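PDB 2WAA: xylan esterase, putative, AXE2C from Cellvibrio japonicus, which removes acetyl groups from acetylated xylan and glucomannan, taking part in the breakdown of plant cell wall polysaccharides. Local coordinates for residues 136-141 against 180-185; 228-233 against 269-274; 23-28 against 204-209. All blocks are in the same frame, centred on the assembly; numbering follows the deposited sequence.

In the fold
Contacts 1 and 2 belong to one parallel sheet: strands 133-139 and 228-231 are neighbours in it, and L136 O to I230 N and L138 N to I230 O, each 2.8 Å, probably join them by hydrogen bonds. Both are buried and bound by backbone bonds with apolar side chains around them, but contact 1 runs on into the probable nucleophile S141 whereas contact 2 ends in water bridges. Contact 3, its centre about 11 Å from that of contact 1 and 19 Å from that of contact 2, ties the N-terminal region to the hydrolase fold. Mostly buried too, it instead has an arginine gripping carbonyls; R25 also packs on V182 and is weakly hydrogen-bonded to Q180, both of contact 1.

Contact 1: 136-141 against 180-185; sequences LVLGDS and QLVCWG. With ACT (acetate ion), chain C.
V137 lies between Q180 and V182 of the neighbouring strand and bonds to both: V137 N reaches Q180 O at 2.9 Å and V182 N reaches V137 O, each bond nearly straight and the donor nearly in line with the C=O. Further on the pairing slackens. G139 N to V182 O stretches to 3.2 Å, bent to 150°, and W184 N to G139 O is similar, with both donors tilted out of the carbonyl plane. The 16° angle between the strand axes confirms the parallel run.

On the face bearing L136, L138 and V182, L136 sends CD1 across to V182 CG2 (3.6 Å), its CG swung anti to the backbone N (chi1 168°), while L138 CD2 lies alongside V182 CB. On the other face V137 and L181 point the same way, V137 CB meeting L181 CD2 at 4.0 Å; there C183 also forms a disulfide with C144.

Past the strands, S141 N donates to OXT of an acetate, probably from the crystallisation liquor, at 3.0 Å. G186 N, N236 ND2 and H316 NE2 also bond this ion, and D140 OD1 accepts from V142 N. S141 is probably the nucleophile, with H316 and D314 as its charge relay, and G186 and N236 probably stabilise the transition state; a nucleophile just beyond the first strand of a beta-alpha-beta unit is the arrangement of the SGNH (GDSL-like) hydrolase active site.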
ATOM      1  N   LEU A 136      -6.410  -0.062  -6.755  1.00  8.08           N
ATOM      2  CA  LEU A 136      -5.775  -1.137  -6.001  1.00  6.77           C
ATOM      3  C   LEU A 136      -4.465  -1.447  -6.754  1.00  6.22           C
ATOM      4  O   LEU A 136      -4.506  -1.762  -7.926  1.00  5.85           O
ATOM      5  CB  LEU A 136      -6.685  -2.379  -6.035  1.00  6.57           C
ATOM      6  CG  LEU A 136      -5.992  -3.666  -5.517  1.00  6.39           C
ATOM      7  CD1 LEU A 136      -5.554  -3.556  -4.048  1.00  8.92           C
ATOM      8  CD2 LEU A 136      -7.035  -4.793  -5.662  1.00  8.70           C
ATOM      9  N   VAL A 137      -3.328  -1.443  -6.059  1.00  5.68           N
ATOM     10  CA  VAL A 137      -2.042  -1.804  -6.679  1.00  6.33           C
ATOM     11  C   VAL A 137      -1.556  -3.098  -6.005  1.00  6.34           C
ATOM     12  O   VAL A 137      -1.412  -3.148  -4.784  1.00  6.95           O
ATOM     13  CB  VAL A 137      -0.984  -0.734  -6.479  1.00  5.85           C
ATOM     14  CG1 VAL A 137       0.287  -1.051  -7.317  1.00  7.04           C
ATOM     15  CG2 VAL A 137      -1.530   0.660  -6.888  1.00  8.10           C
ATOM     16  N   LEU A 138      -1.269  -4.101  -6.823  1.00  6.37           N
ATOM     17  CA  LEU A 138      -0.827  -5.430  -6.323  1.00  6.82           C
ATOM     18  C   LEU A 138       0.644  -5.611  -6.716  1.00  7.07           C
ATOM     19  O   LEU A 138       1.036  -5.329  -7.866  1.00  9.08           O
ATOM     20  CB  LEU A 138      -1.613  -6.549  -7.004  1.00  6.01           C
ATOM     21  CG  LEU A 138      -3.129  -6.440  -6.865  1.00  8.29           C
ATOM     22  CD1 LEU A 138      -3.886  -7.492  -7.692  1.00 10.08           C
ATOM     23  CD2 LEU A 138      -3.529  -6.501  -5.414  1.00  8.05           C
ATOM     24  N   GLY A 139       1.468  -6.098  -5.808  1.00  7.84           N
ATOM     25  CA  GLY A 139       2.845  -6.278  -6.215  1.00  7.57           C
ATOM     26  C   GLY A 139       3.777  -6.759  -5.110  1.00  7.29           C
ATOM     27  O   GLY A 139       3.366  -7.388  -4.141  1.00  7.42           O
ATOM     28  N   ASP A 140       5.040  -6.431  -5.294  1.00  7.29           N
ATOM     29  CA  ASP A 140       6.090  -6.858  -4.389  1.00  7.65           C
ATOM     30  C   ASP A 140       6.697  -5.639  -3.677  1.00  8.65           C
ATOM     31  O   ASP A 140       6.018  -4.640  -3.505  1.00  8.57           O
ATOM     32  CB  ASP A 140       7.122  -7.667  -5.200  1.00  6.47           C
ATOM     33  CG  ASP A 140       7.673  -6.897  -6.424  1.00  9.24           C
ATOM     34  OD1 ASP A 140       7.848  -5.636  -6.399  1.00 10.02           O
ATOM     35  OD2 ASP A 140       7.930  -7.571  -7.457  1.00 10.29           O
ATOM     36  N   SER A 141       7.962  -5.709  -3.253  1.00  8.60           N
ATOM     37  CA  SER A 141       8.500  -4.642  -2.395  1.00  9.32           C
ATOM     38  C   SER A 141       8.568  -3.276  -3.054  1.00  8.19           C
ATOM     39  O   SER A 141       8.558  -2.274  -2.329  1.00  8.18           O
ATOM     40  CB  SER A 141       9.941  -4.952  -1.860  1.00  9.19           C
ATOM     41  OG  SER A 141      10.839  -4.904  -2.959  1.00 13.45           O
ATOM     42  N   GLN A 180      -5.356   1.426  -2.391  1.00  6.56           N
ATOM     43  CA  GLN A 180      -4.836   0.396  -1.455  1.00  6.49           C
ATOM     44  C   GLN A 180      -3.610  -0.251  -2.092  1.00  6.54           C
ATOM     45  O   GLN A 180      -3.596  -0.524  -3.309  1.00  6.54           O
ATOM     46  CB  GLN A 180      -5.860  -0.694  -1.212  1.00  7.31           C
ATOM     47  CG  GLN A 180      -7.102  -0.203  -0.490  1.00  7.87           C
ATOM     48  CD  GLN A 180      -7.852  -1.381   0.111  1.00  9.59           C
ATOM     49  OE1 GLN A 180      -7.679  -2.554  -0.306  1.00  9.32           O
ATOM     50  NE2 GLN A 180      -8.682  -1.084   1.094  1.00  9.70           N
ATOM     51  N   LEU A 181      -2.585  -0.463  -1.275  1.00  6.81           N
ATOM     52  CA  LEU A 181      -1.403  -1.219  -1.694  1.00  6.46           C
ATOM     53  C   LEU A 181      -1.532  -2.639  -1.089  1.00  6.30           C
ATOM     54  O   LEU A 181      -1.737  -2.785   0.150  1.00  7.27           O
ATOM     55  CB  LEU A 181      -0.143  -0.538  -1.161  1.00  6.67           C
ATOM     56  CG  LEU A 181       0.016   0.935  -1.522  1.00  5.85           C
ATOM     57  CD1 LEU A 181       1.346   1.471  -0.947  1.00  6.62           C
ATOM     58  CD2 LEU A 181      -0.058   1.213  -3.075  1.00  6.09           C
ATOM     59  N   VAL A 182      -1.478  -3.677  -1.931  1.00  6.06           N
ATOM     60  CA  VAL A 182      -1.591  -5.066  -1.437  1.00  5.57           C
ATOM     61  C   VAL A 182      -0.371  -5.743  -2.044  1.00  6.50           C
ATOM     62  O   VAL A 182      -0.385  -6.144  -3.203  1.00  7.14           O
ATOM     63  CB  VAL A 182      -2.935  -5.719  -1.853  1.00  7.68           C
ATOM     64  CG1 VAL A 182      -2.949  -7.252  -1.562  1.00  7.76           C
ATOM     65  CG2 VAL A 182      -4.080  -5.047  -1.077  1.00  6.82           C
ATOM     66  N   CYS A 183       0.698  -5.801  -1.261  1.00  7.21           N
ATOM     67  CA  CYS A 183       2.024  -6.135  -1.784  1.00  7.21           C
ATOM     68  C   CYS A 183       2.788  -6.793  -0.642  1.00  7.80           C
ATOM     69  O   CYS A 183       2.471  -6.586   0.542  1.00  6.53           O
ATOM     70  CB  CYS A 183       2.735  -4.883  -2.286  1.00  7.41           C
ATOM     71  SG  CYS A 183       2.643  -3.509  -1.052  1.00 13.17           S
ATOM     72  N   TRP A 184       3.807  -7.570  -0.990  1.00  6.98           N
ATOM     73  CA  TRP A 184       4.622  -8.238   0.032  1.00  7.80           C
ATOM     74  C   TRP A 184       6.026  -8.390  -0.520  1.00  7.90           C
ATOM     75  O   TRP A 184       6.227  -9.050  -1.571  1.00  9.06           O
ATOM     76  CB  TRP A 184       4.021  -9.618   0.352  1.00  9.02           C
ATOM     77  CG  TRP A 184       4.458 -10.160   1.695  1.00  9.39           C
ATOM     78  CD1 TRP A 184       5.719 -10.479   2.063  1.00  8.82           C
ATOM     79  CD2 TRP A 184       3.620 -10.466   2.809  1.00  8.54           C
ATOM     80  NE1 TRP A 184       5.745 -10.966   3.349  1.00 10.09           N
ATOM     81  CE2 TRP A 184       4.455 -10.946   3.834  1.00  8.74           C
ATOM     82  CE3 TRP A 184       2.248 -10.342   3.052  1.00  9.38           C
ATOM     83  CZ2 TRP A 184       3.963 -11.338   5.074  1.00 11.95           C
ATOM     84  CZ3 TRP A 184       1.757 -10.715   4.300  1.00 11.47           C
ATOM     85  CH2 TRP A 184       2.619 -11.208   5.296  1.00 10.56           C
ATOM     86  N   GLY A 185       7.007  -7.812   0.155  1.00  8.03           N
ATOM     87  CA  GLY A 185       8.382  -7.949  -0.335  1.00  8.17           C
ATOM     88  C   GLY A 185       8.850  -9.391  -0.500  1.00  8.50           C
ATOM     89  O   GLY A 185       8.582 -10.263   0.346  1.00  7.14           O
TER
HETATM   90  C   ACT C1343      11.200  -7.410  -4.023  1.00 15.00           C
HETATM   91  O   ACT C1343      12.238  -7.448  -3.272  1.00 15.14           O
HETATM   92  OXT ACT C1343      10.127  -7.756  -3.477  1.00 13.71           O
HETATM   93  CH3 ACT C1343      11.225  -6.976  -5.464  1.00 15.63           C

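Contact 2: 228-233 against 269-274; sequences LIISAI and VLTEGA
V269 uses both its backbone N and O toward the adjoining strand: V269 N donates to I229 O and S231 N to V269 O, both 2.8 Å. A third backbone bond, T271 N to S231 O at 2.9 Å, carries the parallel register past the paired residues, and its 155° N-H...O angle is the most bent of the three. Weaker CA-H...O contacts accompany these bonds; the A232 CA to T271 O approach is fairly straight, 162° at the hydrogen.

Apolar contacts flank this backbone. L228 CD1 meets V269 CG2 at 3.6 Å, the two side chains crossing at a slant, and L270 CD2 touches S231 CB on the opposite face. T271 places its methyl CG2 between backbone N and carbonyl carbon, within 3.7 Å of A232 CB, with OG1 anti to the N (chi1 178°). The hydroxyl of S231 is engaged elsewhere, by Y252 OH.

Where the backbones part, water takes over. One molecule bridges A232 O and E272 O; another spans I233 O and T271 O, at 2.7 Å from I233 O. Direct bonding thus gives way to water-mediated bonding between carbonyls that, as acceptors, could not pair with each other.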
ATOM      1  N   LEU A 228      -9.820   0.779 -10.761  1.00  7.63           N
ATOM      2  CA  LEU A 228      -8.609   0.349 -11.482  1.00  7.91           C
ATOM      3  C   LEU A 228      -7.750  -0.530 -10.579  1.00  8.14           C
ATOM      4  O   LEU A 228      -7.489  -0.181  -9.414  1.00  7.47           O
ATOM      5  CB  LEU A 228      -7.803   1.563 -11.878  1.00  8.33           C
ATOM      6  CG  LEU A 228      -6.326   1.375 -12.239  1.00  8.15           C
ATOM      7  CD1 LEU A 228      -6.197   0.629 -13.527  1.00  8.81           C
ATOM      8  CD2 LEU A 228      -5.625   2.734 -12.411  1.00  8.06           C
ATOM      9  N   ILE A 229      -7.312  -1.670 -11.127  1.00  7.01           N
ATOM     10  CA  ILE A 229      -6.400  -2.560 -10.446  1.00  8.01           C
ATOM     11  C   ILE A 229      -5.106  -2.625 -11.272  1.00  7.06           C
ATOM     12  O   ILE A 229      -5.124  -2.946 -12.459  1.00  8.94           O
ATOM     13  CB  ILE A 229      -6.969  -3.975 -10.288  1.00  9.06           C
ATOM     14  CG1 ILE A 229      -8.325  -3.908  -9.578  1.00  8.81           C
ATOM     15  CG2 ILE A 229      -5.917  -4.894  -9.585  1.00  9.56           C
ATOM     16  CD1 ILE A 229      -8.992  -5.200  -9.443  1.00  9.98           C
ATOM     17  N   ILE A 230      -3.991  -2.330 -10.640  1.00  6.05           N
ATOM     18  CA  ILE A 230      -2.702  -2.466 -11.336  1.00  6.97           C
ATOM     19  C   ILE A 230      -2.029  -3.678 -10.776  1.00  7.51           C
ATOM     20  O   ILE A 230      -1.857  -3.751  -9.560  1.00  8.91           O
ATOM     21  CB  ILE A 230      -1.827  -1.234 -11.040  1.00  6.11           C
ATOM     22  CG1 ILE A 230      -2.574   0.005 -11.579  1.00  8.88           C
ATOM     23  CG2 ILE A 230      -0.408  -1.363 -11.728  1.00  8.97           C
ATOM     24  CD1 ILE A 230      -2.037   1.296 -11.056  1.00  8.88           C
ATOM     25  N   SER A 231      -1.587  -4.601 -11.630  1.00  7.57           N
ATOM     26  CA  SER A 231      -0.807  -5.720 -11.104  1.00  8.57           C
ATOM     27  C   SER A 231       0.629  -5.579 -11.605  1.00  8.91           C
ATOM     28  O   SER A 231       0.855  -5.644 -12.807  1.00  9.39           O
ATOM     29  CB  SER A 231      -1.387  -7.036 -11.615  1.00 10.00           C
ATOM     30  OG  SER A 231      -0.627  -8.098 -11.053  1.00 11.65           O
ATOM     31  N   ALA A 232       1.568  -5.362 -10.682  1.00  8.90           N
ATOM     32  CA  ALA A 232       2.988  -5.120 -10.965  1.00  8.56           C
ATOM     33  C   ALA A 232       3.836  -6.247 -10.340  1.00  8.69           C
ATOM     34  O   ALA A 232       5.002  -6.015  -9.945  1.00 10.04           O
ATOM     35  CB  ALA A 232       3.373  -3.754 -10.361  1.00  8.77           C
ATOM     36  N   ILE A 233       3.308  -7.475 -10.328  1.00  8.42           N
ATOM     37  CA  ILE A 233       4.023  -8.598  -9.690  1.00  8.17           C
ATOM     38  C   ILE A 233       4.986  -9.180 -10.719  1.00  8.65           C
ATOM     39  O   ILE A 233       4.815  -8.960 -11.939  1.00  9.39           O
ATOM     40  CB  ILE A 233       3.010  -9.676  -9.211  1.00  7.79           C
ATOM     41  CG1 ILE A 233       3.661 -10.679  -8.278  1.00  7.74           C
ATOM     42  CG2 ILE A 233       2.345 -10.379 -10.425  1.00  8.33           C
ATOM     43  CD1 ILE A 233       3.907 -10.068  -6.824  1.00  7.43           C
ATOM     44  N   VAL A 269      -4.843  -3.418 -15.165  1.00  9.65           N
ATOM     45  CA  VAL A 269      -3.655  -3.040 -15.944  1.00  9.03           C
ATOM     46  C   VAL A 269      -2.482  -3.881 -15.455  1.00  9.06           C
ATOM     47  O   VAL A 269      -2.170  -3.856 -14.259  1.00  9.63           O
ATOM     48  CB  VAL A 269      -3.363  -1.529 -15.805  1.00  8.27           C
ATOM     49  CG1 VAL A 269      -2.085  -1.167 -16.534  1.00  9.03           C
ATOM     50  CG2 VAL A 269      -4.502  -0.748 -16.420  1.00 10.04           C
ATOM     51  N   LEU A 270      -1.834  -4.633 -16.364  1.00  8.89           N
ATOM     52  CA  LEU A 270      -0.725  -5.468 -15.992  1.00  8.33           C
ATOM     53  C   LEU A 270       0.559  -4.773 -16.383  1.00  9.57           C
ATOM     54  O   LEU A 270       0.634  -4.124 -17.425  1.00  9.61           O
ATOM     55  CB  LEU A 270      -0.785  -6.835 -16.711  1.00  8.04           C
ATOM     56  CG  LEU A 270      -2.148  -7.525 -16.602  1.00  8.26           C
ATOM     57  CD1 LEU A 270      -2.112  -8.877 -17.299  1.00  7.82           C
ATOM     58  CD2 LEU A 270      -2.463  -7.704 -15.142  1.00  7.95           C
ATOM     59  N   THR A 271       1.573  -4.901 -15.546  1.00  9.74           N
ATOM     60  CA  THR A 271       2.865  -4.302 -15.893  1.00 10.66           C
ATOM     61  C   THR A 271       3.988  -5.151 -15.300  1.00  9.60           C
ATOM     62  O   THR A 271       3.796  -5.789 -14.258  1.00  8.58           O
ATOM     63  CB  THR A 271       2.951  -2.818 -15.361  1.00 12.52           C
ATOM     64  OG1 THR A 271       4.242  -2.315 -15.691  1.00 15.66           O
ATOM     65  CG2 THR A 271       2.865  -2.792 -13.885  1.00 10.50           C
ATOM     66  N   GLU A 272       5.151  -5.179 -15.951  1.00  9.34           N
ATOM     67  CA  GLU A 272       6.262  -6.014 -15.465  1.00 10.00           C
ATOM     68  C   GLU A 272       7.041  -5.398 -14.307  1.00  9.52           C
ATOM     69  O   GLU A 272       7.866  -6.039 -13.707  1.00 10.44           O
ATOM     70  CB  GLU A 272       7.230  -6.339 -16.626  1.00 11.59           C
ATOM     71  CG  GLU A 272       8.065  -5.165 -17.134  1.00 11.68           C
ATOM     72  CD  GLU A 272       7.383  -4.331 -18.210  1.00 15.02           C
ATOM     73  OE1 GLU A 272       6.148  -4.396 -18.378  1.00 14.09           O
ATOM     74  OE2 GLU A 272       8.098  -3.569 -18.897  1.00 19.07           O
ATOM     75  N   GLY A 273       6.827  -4.122 -14.049  1.00  9.60           N
ATOM     76  CA  GLY A 273       7.555  -3.470 -12.973  1.00 10.79           C
ATOM     77  C   GLY A 273       8.927  -2.931 -13.406  1.00 10.64           C
ATOM     78  O   GLY A 273       9.372  -3.098 -14.569  1.00 11.54           O
ATOM     79  N   ALA A 274       9.595  -2.296 -12.459  1.00  9.45           N
ATOM     80  CA  ALA A 274      10.808  -1.539 -12.751  1.00  9.85           C
ATOM     81  C   ALA A 274      12.127  -2.253 -12.526  1.00  9.55           C
ATOM     82  O   ALA A 274      13.164  -1.736 -12.953  1.00  9.35           O
ATOM     83  CB  ALA A 274      10.826  -0.267 -11.907  1.00 10.72           C
TER
HETATM   84  O   HOH W   1       7.520  -6.878 -10.852  1.00 12.42           O
HETATM   85  O   HOH W   2       2.892  -8.332 -13.715  1.00 10.16           O

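Contact 3: 23-28 against 204-209; sequences MGRTHI and DFYQFT
R25 sets out with CG anti to the carbonyl carbon (chi1 -65°) and then stays extended to NE, which carries its guanidinium across to the turn at Y206-F208. T209 holds CG2 anti to the backbone N, where the methyl meets T26 O at 3.4 Å and also H27 CB.

The guanidinium grips Y206 O end-on with two nitrogens, NH1 at 2.9 Å and NH2 at 3.1 Å, while NH1 also gives a bond to F208 O at 2.9 Å. In all three bonds the acceptor lies close to the guanidinium plane, but from the carbonyl side NH1 stands well above both carbonyl planes, 59° out at Y206, whereas NH2 is only slightly tilted. R25 NH2 also comes 4.0 Å from Y206 CD1, with guanidinium and ring planes 56° apart. The accepting carbonyls belong to a type I turn, F205 to F208, closed by F208 N to F205 O.

Two waters complete the junction: one donates to R25 O and T209 O, and one connects H27 ND1 with T209 OG1, lying in the plane of the imidazole. Beyond the pair, W219 makes a cation-pi contact with R25, whose NE makes a weak hydrogen bond to Q180 OE1, and Y206 OH bonds to H263. Between these two segments the guanidinium is met by neutral backbone carbonyls: R25 joins the N-terminal region to the hydrolase fold, its positive charge probably eased by their dipoles and by the indole.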
ATOM      1  N   MET A  23      -8.321   4.631   4.773  1.00  7.65           N
ATOM      2  CA  MET A  23      -8.078   4.217   3.387  1.00  7.85           C
ATOM      3  C   MET A  23      -7.018   3.119   3.471  1.00  7.87           C
ATOM      4  O   MET A  23      -5.948   3.345   4.030  1.00  9.33           O
ATOM      5  CB  MET A  23      -7.548   5.402   2.560  1.00  7.77           C
ATOM      6  CG  MET A  23      -7.345   4.987   1.033  1.00  8.02           C
ATOM      7  SD  MET A  23      -6.648   6.384   0.147  1.00  9.95           S
ATOM      8  CE  MET A  23      -4.913   6.373   0.624  1.00 10.56           C
ATOM      9  N   GLY A  24      -7.301   1.929   2.946  1.00  7.16           N
ATOM     10  CA  GLY A  24      -6.326   0.807   3.068  1.00  6.95           C
ATOM     11  C   GLY A  24      -6.954  -0.292   3.912  1.00  7.47           C
ATOM     12  O   GLY A  24      -7.944  -0.062   4.631  1.00  7.35           O
ATOM     13  N   ARG A  25      -6.426  -1.501   3.818  1.00  6.74           N
ATOM     14  CA  ARG A  25      -6.996  -2.608   4.569  1.00  6.38           C
ATOM     15  C   ARG A  25      -6.748  -2.572   6.081  1.00  6.55           C
ATOM     16  O   ARG A  25      -5.592  -2.494   6.535  1.00  5.95           O
ATOM     17  CB  ARG A  25      -6.451  -3.922   4.019  1.00  6.75           C
ATOM     18  CG  ARG A  25      -6.932  -4.147   2.578  1.00  5.03           C
ATOM     19  CD  ARG A  25      -6.591  -5.570   2.079  1.00  8.39           C
ATOM     20  NE  ARG A  25      -6.999  -5.782   0.693  1.00  8.03           N
ATOM     21  CZ  ARG A  25      -6.824  -6.936   0.038  1.00  8.15           C
ATOM     22  NH1 ARG A  25      -6.314  -7.977   0.652  1.00  8.03           N
ATOM     23  NH2 ARG A  25      -7.204  -7.064  -1.229  1.00  8.57           N
ATOM     24  N   THR A  26      -7.828  -2.677   6.849  1.00  7.46           N
ATOM     25  CA  THR A  26      -7.724  -2.761   8.307  1.00  7.28           C
ATOM     26  C   THR A  26      -8.594  -3.921   8.834  1.00  8.63           C
ATOM     27  O   THR A  26      -9.621  -4.271   8.231  1.00  8.41           O
ATOM     28  CB  THR A  26      -8.190  -1.443   8.985  1.00  8.86           C
ATOM     29  OG1 THR A  26      -9.577  -1.191   8.654  1.00  8.10           O
ATOM     30  CG2 THR A  26      -7.302  -0.264   8.529  1.00  7.70           C
ATOM     31  N   HIS A  27      -8.187  -4.498   9.965  1.00  9.05           N
ATOM     32  CA  HIS A  27      -8.986  -5.508  10.652  1.00  9.23           C
ATOM     33  C   HIS A  27      -9.627  -4.830  11.880  1.00  9.22           C
ATOM     34  O   HIS A  27      -8.936  -4.151  12.634  1.00  9.33           O
ATOM     35  CB  HIS A  27      -8.108  -6.643  11.121  1.00  9.49           C
ATOM     36  CG  HIS A  27      -8.899  -7.738  11.763  1.00 12.29           C
ATOM     37  ND1 HIS A  27      -9.685  -8.595  11.029  1.00 13.53           N
ATOM     38  CD2 HIS A  27      -9.101  -8.053  13.067  1.00 16.17           C
ATOM     39  CE1 HIS A  27     -10.305  -9.432  11.853  1.00 18.32           C
ATOM     40  NE2 HIS A  27      -9.967  -9.124  13.092  1.00 16.12           N
ATOM     41  N   ILE A  28     -10.946  -4.967  12.030  1.00  7.78           N
ATOM     42  CA  ILE A  28     -11.646  -4.319  13.129  1.00  9.80           C
ATOM     43  C   ILE A  28     -11.704  -5.325  14.276  1.00 10.14           C
ATOM     44  O   ILE A  28     -12.303  -6.432  14.125  1.00 10.19           O
ATOM     45  CB  ILE A  28     -13.066  -3.959  12.735  1.00  9.25           C
ATOM     46  CG1 ILE A  28     -13.049  -3.023  11.515  1.00 11.68           C
ATOM     47  CG2 ILE A  28     -13.803  -3.266  13.937  1.00 10.62           C
ATOM     48  CD1 ILE A  28     -14.471  -2.722  10.991  1.00 14.77           C
ATOM     49  N   ASP A 204      -2.561 -15.624  -2.963  1.00  9.38           N
ATOM     50  CA  ASP A 204      -2.865 -15.970  -1.568  1.00  9.82           C
ATOM     51  C   ASP A 204      -3.006 -14.733  -0.700  1.00  9.35           C
ATOM     52  O   ASP A 204      -4.069 -14.514  -0.118  1.00  9.88           O
ATOM     53  CB  ASP A 204      -1.783 -16.896  -0.982  1.00  9.26           C
ATOM     54  CG  ASP A 204      -1.613 -18.139  -1.828  1.00 13.69           C
ATOM     55  OD1 ASP A 204      -2.595 -18.852  -1.988  1.00 13.97           O
ATOM     56  OD2 ASP A 204      -0.540 -18.391  -2.374  1.00 11.85           O
ATOM     57  N   PHE A 205      -1.976 -13.890  -0.656  1.00  9.06           N
ATOM     58  CA  PHE A 205      -2.078 -12.737   0.263  1.00  9.42           C
ATOM     59  C   PHE A 205      -3.035 -11.672  -0.214  1.00  9.24           C
ATOM     60  O   PHE A 205      -3.478 -10.849   0.581  1.00  9.46           O
ATOM     61  CB  PHE A 205      -0.705 -12.157   0.728  1.00  9.76           C
ATOM     62  CG  PHE A 205       0.110 -11.489  -0.378  1.00  8.71           C
ATOM     63  CD1 PHE A 205      -0.186 -10.188  -0.823  1.00  7.98           C
ATOM     64  CD2 PHE A 205       1.215 -12.158  -0.938  1.00  9.81           C
ATOM     65  CE1 PHE A 205       0.592  -9.584  -1.856  1.00  8.96           C
ATOM     66  CE2 PHE A 205       1.997 -11.565  -1.970  1.00  9.83           C
ATOM     67  CZ  PHE A 205       1.681 -10.262  -2.410  1.00  9.65           C
ATOM     68  N   TYR A 206      -3.363 -11.675  -1.497  1.00  9.09           N
ATOM     69  CA  TYR A 206      -4.396 -10.781  -2.011  1.00 10.16           C
ATOM     70  C   TYR A 206      -5.732 -11.015  -1.263  1.00  9.83           C
ATOM     71  O   TYR A 206      -6.597 -10.136  -1.221  1.00 10.45           O
ATOM     72  CB  TYR A 206      -4.589 -11.027  -3.502  1.00 11.09           C
ATOM     73  CG  TYR A 206      -5.962 -10.672  -4.020  1.00  9.65           C
ATOM     74  CD1 TYR A 206      -6.298  -9.369  -4.314  1.00 12.72           C
ATOM     75  CD2 TYR A 206      -6.899 -11.670  -4.258  1.00 11.54           C
ATOM     76  CE1 TYR A 206      -7.586  -9.046  -4.843  1.00  9.73           C
ATOM     77  CE2 TYR A 206      -8.175 -11.376  -4.764  1.00 11.70           C
ATOM     78  CZ  TYR A 206      -8.503 -10.057  -5.047  1.00 12.56           C
ATOM     79  OH  TYR A 206      -9.763  -9.782  -5.551  1.00 12.98           O
ATOM     80  N   GLN A 207      -5.889 -12.212  -0.681  1.00  9.41           N
ATOM     81  CA  GLN A 207      -7.113 -12.532   0.043  1.00 10.73           C
ATOM     82  C   GLN A 207      -7.106 -12.088   1.501  1.00 10.51           C
ATOM     83  O   GLN A 207      -8.139 -12.189   2.162  1.00 12.04           O
ATOM     84  CB  GLN A 207      -7.389 -14.069   0.020  1.00 11.11           C
ATOM     85  CG  GLN A 207      -7.625 -14.675  -1.404  1.00 12.10           C
ATOM     86  CD  GLN A 207      -8.920 -14.201  -2.142  1.00 20.42           C
ATOM     87  OE1 GLN A 207      -9.759 -13.422  -1.616  1.00 23.26           O
ATOM     88  NE2 GLN A 207      -9.064 -14.653  -3.419  1.00 20.11           N
ATOM     89  N   PHE A 208      -5.974 -11.606   2.011  1.00  9.74           N
ATOM     90  CA  PHE A 208      -5.832 -11.411   3.457  1.00  9.47           C
ATOM     91  C   PHE A 208      -5.961  -9.964   3.828  1.00  9.99           C
ATOM     92  O   PHE A 208      -5.434  -9.086   3.147  1.00  9.16           O
ATOM     93  CB  PHE A 208      -4.426 -11.857   3.889  1.00 10.99           C
ATOM     94  CG  PHE A 208      -4.123 -13.311   3.615  1.00 12.11           C
ATOM     95  CD1 PHE A 208      -5.156 -14.240   3.567  1.00 18.13           C
ATOM     96  CD2 PHE A 208      -2.807 -13.736   3.489  1.00 15.98           C
ATOM     97  CE1 PHE A 208      -4.867 -15.600   3.356  1.00 21.76           C
ATOM     98  CE2 PHE A 208      -2.520 -15.098   3.264  1.00 17.87           C
ATOM     99  CZ  PHE A 208      -3.530 -16.002   3.213  1.00 17.66           C
ATOM    100  N   THR A 209      -6.608  -9.685   4.951  1.00  8.84           N
ATOM    101  CA  THR A 209      -6.636  -8.296   5.382  1.00  9.37           C
ATOM    102  C   THR A 209      -5.248  -7.827   5.827  1.00  9.74           C
ATOM    103  O   THR A 209      -4.844  -6.654   5.626  1.00  8.90           O
ATOM    104  CB  THR A 209      -7.591  -8.176   6.576  1.00  8.90           C
ATOM    105  OG1 THR A 209      -8.905  -8.542   6.132  1.00  8.80           O
ATOM    106  CG2 THR A 209      -7.611  -6.745   7.127  1.00  9.12           C
TER
HETATM  107  O   HOH W   3      -3.524  -4.288   6.366  1.00  7.16           O
HETATM  108  O   HOH W   4     -10.538  -8.436   8.318  1.00 14.76           O